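Local coordinates for bromo domain containing protein (Cryptosporidium parvum, PDB 5U9N) that probably recognises acetylated lysines through its bromodomains, the second of which is held here in complex with the inhibitor bromosporine, at residues N45-V50 with M111-N116. Sequence-based numbering, arbitrary orientation.
Sequences NRYKEV and MIFNPN. With BMF (Bromosporine), chain C.
Phe113, in the last turn of helix 96-113, lays its ring against helix 41-50, where it packs on Tyr47, Val50 and Arg46. The two aromatic rings form an edge-to-face pair: Tyr47 turns its edge to one face of Phe113, with centroids 4.8 Å apart and planes at 67°. Tyr47 CD1 sits over the centre of that face and comes within 3.7 Å of Phe113 CG. The ring reaches the neighbouring helix because chi1 of Phe113 (-170°) swings CG to the side away from its own backbone N, and Phe113 CE1 approaches Tyr47 CA at 3.5 Å. Val50, one turn on from Arg46, meets the ring at its edge: its CB lies near the ring plane, 3.9 Å from Phe113 CD1. Its CG1 also reaches Ile112 CG2, 4.0 Å away, where the two methyl groups meet, the side chains running antiparallel past one another.

This is the ligand-binding end of the bromodomain's left-handed four-helix bundle, where the short helix 41-50 of the ZA loop packs against the end of helix 96-113. Asn114, the first residue past that helix, probably corresponds to the asparagine that reads acetyl-lysine in bromodomains. Here its OD1 accepts a hydrogen bond from bromosporine N16 at 2.9 Å, while its ND2 is hydrogen-bonded back to Cys110 O, which fixes how the amide is turned. Tyr47 also packs on Val33 and Leu34, so its side chain joins helix 41-50 to the loop that carries pocket residue Val33.

Arg46 completes the cluster from the exposed side. Its chain bends at chi3 (68°), which brings NH1 to 3.4 Å from Phe113 CZ, and the guanidinium plane runs nearly parallel to the phenyl ring, though the approach is oblique.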
ATOM      1  N   ASN A  45      -0.128 -20.490  -0.395  1.00 59.21           N
ATOM      2  CA  ASN A  45      -0.802 -21.195   0.712  1.00 60.43           C
ATOM      3  C   ASN A  45      -0.126 -20.857   2.056  1.00 61.69           C
ATOM      4  O   ASN A  45      -0.804 -20.771   3.082  1.00 59.15           O
ATOM      5  CB  ASN A  45      -0.783 -22.714   0.480  1.00 64.76           C
ATOM      6  CG  ASN A  45      -1.575 -23.167  -0.735  1.00 97.33           C
ATOM      7  OD1 ASN A  45      -2.253 -22.375  -1.407  1.00 89.16           O
ATOM      8  ND2 ASN A  45      -1.462 -24.445  -1.074  1.00 97.10           N
ATOM      9  N   ARG A  46       1.213 -20.668   2.048  1.00 58.34           N
ATOM     10  CA  ARG A  46       1.931 -20.258   3.249  1.00 56.43           C
ATOM     11  C   ARG A  46       1.571 -18.803   3.562  1.00 53.79           C
ATOM     12  O   ARG A  46       1.447 -18.452   4.728  1.00 52.92           O
ATOM     13  CB  ARG A  46       3.465 -20.423   3.077  1.00 56.22           C
ATOM     14  CG  ARG A  46       4.255 -20.096   4.367  1.00 66.98           C
ATOM     15  CD  ARG A  46       5.763 -20.308   4.244  1.00 75.95           C
ATOM     16  NE  ARG A  46       6.404 -19.347   3.331  1.00 77.31           N
ATOM     17  CZ  ARG A  46       6.668 -19.566   2.036  1.00 90.96           C
ATOM     18  NH1 ARG A  46       7.261 -18.628   1.306  1.00 73.85           N
ATOM     19  NH2 ARG A  46       6.331 -20.721   1.463  1.00 83.98           N
ATOM     20  N   TYR A  47       1.328 -17.985   2.518  1.00 46.94           N
ATOM     21  CA  TYR A  47       0.962 -16.570   2.673  1.00 44.87           C
ATOM     22  C   TYR A  47      -0.336 -16.396   3.465  1.00 49.42           C
ATOM     23  O   TYR A  47      -0.415 -15.498   4.289  1.00 48.10           O
ATOM     24  CB  TYR A  47       0.816 -15.892   1.302  1.00 45.01           C
ATOM     25  CG  TYR A  47       0.808 -14.382   1.387  1.00 44.99           C
ATOM     26  CD1 TYR A  47       1.991 -13.659   1.364  1.00 44.80           C
ATOM     27  CD2 TYR A  47      -0.385 -13.675   1.479  1.00 46.00           C
ATOM     28  CE1 TYR A  47       1.992 -12.276   1.434  1.00 43.50           C
ATOM     29  CE2 TYR A  47      -0.394 -12.287   1.581  1.00 44.55           C
ATOM     30  CZ  TYR A  47       0.800 -11.591   1.570  1.00 49.31           C
ATOM     31  OH  TYR A  47       0.819 -10.216   1.624  1.00 52.15           O
ATOM     32  N   LYS A  48      -1.353 -17.218   3.201  1.00 47.79           N
ATOM     33  CA  LYS A  48      -2.635 -17.128   3.919  1.00 48.71           C
ATOM     34  C   LYS A  48      -2.441 -17.442   5.404  1.00 53.94           C
ATOM     35  O   LYS A  48      -3.135 -16.877   6.251  1.00 53.79           O
ATOM     36  CB  LYS A  48      -3.667 -18.106   3.324  1.00 53.58           C
ATOM     37  CG  LYS A  48      -4.187 -17.725   1.950  1.00 72.79           C
ATOM     38  CD  LYS A  48      -5.348 -18.664   1.519  1.00 84.89           C
ATOM     39  CE  LYS A  48      -6.110 -18.166   0.306  1.00 95.35           C
ATOM     40  NZ  LYS A  48      -7.484 -18.741   0.233  1.00104.23           N
ATOM     41  N   GLU A  49      -1.519 -18.373   5.714  1.00 52.03           N
ATOM     42  CA  GLU A  49      -1.210 -18.763   7.088  1.00 52.90           C
ATOM     43  C   GLU A  49      -0.438 -17.636   7.814  1.00 55.01           C
ATOM     44  O   GLU A  49      -0.728 -17.329   8.966  1.00 55.68           O
ATOM     45  CB  GLU A  49      -0.373 -20.073   7.080  1.00 56.22           C
ATOM     46  CG  GLU A  49      -0.429 -20.860   8.378  1.00 70.51           C
ATOM     47  N   VAL A  50       0.513 -17.005   7.122  1.00 49.97           N
ATOM     48  CA  VAL A  50       1.373 -15.974   7.701  1.00 47.47           C
ATOM     49  C   VAL A  50       0.655 -14.612   7.745  1.00 47.44           C
ATOM     50  O   VAL A  50       0.737 -13.921   8.755  1.00 45.24           O
ATOM     51  CB  VAL A  50       2.708 -15.880   6.908  1.00 50.42           C
ATOM     52  CG1 VAL A  50       3.586 -14.726   7.417  1.00 48.89           C
ATOM     53  CG2 VAL A  50       3.473 -17.202   6.972  1.00 51.67           C
ATOM     54  N   MET A 111       7.125  -7.204   4.730  1.00 32.85           N
ATOM     55  CA  MET A 111       8.283  -7.291   5.614  1.00 32.18           C
ATOM     56  C   MET A 111       8.124  -8.409   6.660  1.00 36.12           C
ATOM     57  O   MET A 111       9.133  -8.880   7.167  1.00 38.38           O
ATOM     58  CB  MET A 111       8.543  -5.934   6.288  1.00 32.96           C
ATOM     59  CG  MET A 111       9.073  -4.885   5.290  1.00 34.52           C
ATOM     60  SD  MET A 111       9.655  -3.384   6.063  1.00 37.82           S
ATOM     61  CE  MET A 111       8.130  -2.493   6.248  1.00 34.86           C
ATOM     62  N   ILE A 112       6.894  -8.887   6.932  1.00 31.56           N
ATOM     63  CA  ILE A 112       6.699 -10.064   7.822  1.00 31.50           C
ATOM     64  C   ILE A 112       6.915 -11.369   7.025  1.00 36.77           C
ATOM     65  O   ILE A 112       7.460 -12.333   7.565  1.00 39.16           O
ATOM     66  CB  ILE A 112       5.286 -10.046   8.487  1.00 34.10           C
ATOM     67  CG1 ILE A 112       5.219  -8.931   9.513  1.00 32.82           C
ATOM     68  CG2 ILE A 112       4.923 -11.415   9.153  1.00 35.65           C
ATOM     69  CD1 ILE A 112       3.917  -8.499   9.831  1.00 30.35           C
ATOM     70  N   PHE A 113       6.443 -11.416   5.769  1.00 32.62           N
ATOM     71  CA  PHE A 113       6.483 -12.627   4.964  1.00 33.71           C
ATOM     72  C   PHE A 113       7.865 -12.900   4.350  1.00 40.87           C
ATOM     73  O   PHE A 113       8.215 -14.069   4.155  1.00 42.27           O
ATOM     74  CB  PHE A 113       5.428 -12.545   3.836  1.00 35.16           C
ATOM     75  CG  PHE A 113       5.216 -13.844   3.076  1.00 38.27           C
ATOM     76  CD1 PHE A 113       4.603 -14.931   3.685  1.00 42.37           C
ATOM     77  CD2 PHE A 113       5.637 -13.975   1.760  1.00 40.70           C
ATOM     78  CE1 PHE A 113       4.440 -16.145   2.999  1.00 44.33           C
ATOM     79  CE2 PHE A 113       5.482 -15.185   1.077  1.00 45.24           C
ATOM     80  CZ  PHE A 113       4.872 -16.263   1.698  1.00 43.72           C
ATOM     81  N   ASN A 114       8.622 -11.858   3.984  1.00 37.04           N
ATOM     82  CA  ASN A 114       9.886 -12.071   3.262  1.00 37.67           C
ATOM     83  C   ASN A 114      11.066 -11.792   4.158  1.00 44.07           C
ATOM     84  O   ASN A 114      10.968 -10.962   5.064  1.00 43.38           O
ATOM     85  CB  ASN A 114       9.947 -11.197   1.990  1.00 34.91           C
ATOM     86  CG  ASN A 114       8.740 -11.383   1.083  1.00 42.57           C
ATOM     87  OD1 ASN A 114       8.670 -12.309   0.296  1.00 43.02           O
ATOM     88  ND2 ASN A 114       7.734 -10.556   1.238  1.00 32.92           N
ATOM     89  N   PRO A 115      12.198 -12.519   3.955  1.00 44.41           N
ATOM     90  CA  PRO A 115      13.355 -12.341   4.847  1.00 44.06           C
ATOM     91  C   PRO A 115      14.175 -11.107   4.486  1.00 45.77           C
ATOM     92  O   PRO A 115      14.176 -10.675   3.332  1.00 45.17           O
ATOM     93  CB  PRO A 115      14.151 -13.627   4.627  1.00 48.17           C
ATOM     94  CG  PRO A 115      13.906 -13.970   3.202  1.00 53.56           C
ATOM     95  CD  PRO A 115      12.470 -13.566   2.932  1.00 48.28           C
ATOM     96  N   ASN A 116      14.906 -10.563   5.466  1.00 41.87           N
ATOM     97  CA  ASN A 116      15.721  -9.365   5.268  1.00 42.03           C
ATOM     98  C   ASN A 116      17.182  -9.756   5.038  1.00 49.00           C
ATOM     99  O   ASN A 116      18.060  -8.894   5.031  1.00 50.46           O
ATOM    100  CB  ASN A 116      15.575  -8.392   6.463  1.00 41.12           C
ATOM    101  CG  ASN A 116      16.340  -8.778   7.718  1.00 70.63           C
ATOM    102  OD1 ASN A 116      17.335  -8.129   8.084  1.00 62.11           O
ATOM    103  ND2 ASN A 116      15.793  -9.713   8.500  1.00 61.97           N
TER
HETATM  104  C10 BMF C 501       5.460 -10.776  -6.264  1.00 46.94           C
HETATM  105  N12 BMF C 501       5.041 -10.025  -4.073  1.00 46.39           N
HETATM  106  C15 BMF C 501       6.690 -12.057  -2.877  1.00 49.49           C
HETATM  107  C17 BMF C 501       8.041 -14.163  -2.730  1.00 61.68           C
HETATM  108  C20 BMF C 501      10.753 -15.869  -2.533  1.00 66.57           C
HETATM  109  C22 BMF C 501       6.511 -11.926  -4.230  1.00 46.31           C
HETATM  110  C26 BMF C 501       3.791  -8.225  -2.008  1.00 43.58           C
HETATM  111  C28 BMF C 501       5.996 -11.367  -8.535  1.00 48.07           C
HETATM  112  C01 BMF C 501       4.876 -10.300 -10.527  1.00 40.48           C
HETATM  113  C02 BMF C 501       5.066 -10.461  -9.038  1.00 45.88           C
HETATM  114  C03 BMF C 501       4.332  -9.699  -8.110  1.00 47.98           C
HETATM  115  N04 BMF C 501       3.386  -8.732  -8.550  1.00 56.73           N
HETATM  116  S05 BMF C 501       1.769  -8.925  -8.554  1.00 66.09           S
HETATM  117  C06 BMF C 501       1.330  -9.538  -6.974  1.00 66.16           C
HETATM  118  O07 BMF C 501       1.198  -7.621  -8.708  1.00 65.54           O
HETATM  119  O08 BMF C 501       1.470  -9.927  -9.529  1.00 70.46           O
HETATM  120  C09 BMF C 501       4.537  -9.852  -6.744  1.00 47.65           C
HETATM  121  C11 BMF C 501       5.674 -10.909  -4.811  1.00 44.80           C
HETATM  122  N13 BMF C 501       5.230 -10.166  -2.718  1.00 46.47           N
HETATM  123  C14 BMF C 501       5.986 -11.113  -2.063  1.00 47.13           C
HETATM  124  N16 BMF C 501       7.475 -13.025  -2.192  1.00 53.81           N
HETATM  125  O18 BMF C 501       8.710 -14.836  -1.756  1.00 65.15           O
HETATM  126  C19 BMF C 501       9.323 -16.117  -2.130  1.00 65.54           C
HETATM  127  O21 BMF C 501       7.982 -14.502  -3.893  1.00 63.77           O
HETATM  128  N23 BMF C 501       5.840 -10.948  -0.754  1.00 45.79           N
HETATM  129  N24 BMF C 501       4.980  -9.870  -0.562  1.00 44.10           N
HETATM  130  C25 BMF C 501       4.642  -9.409  -1.735  1.00 45.08           C
HETATM  131  C27 BMF C 501       6.193 -11.529  -7.178  1.00 48.23           C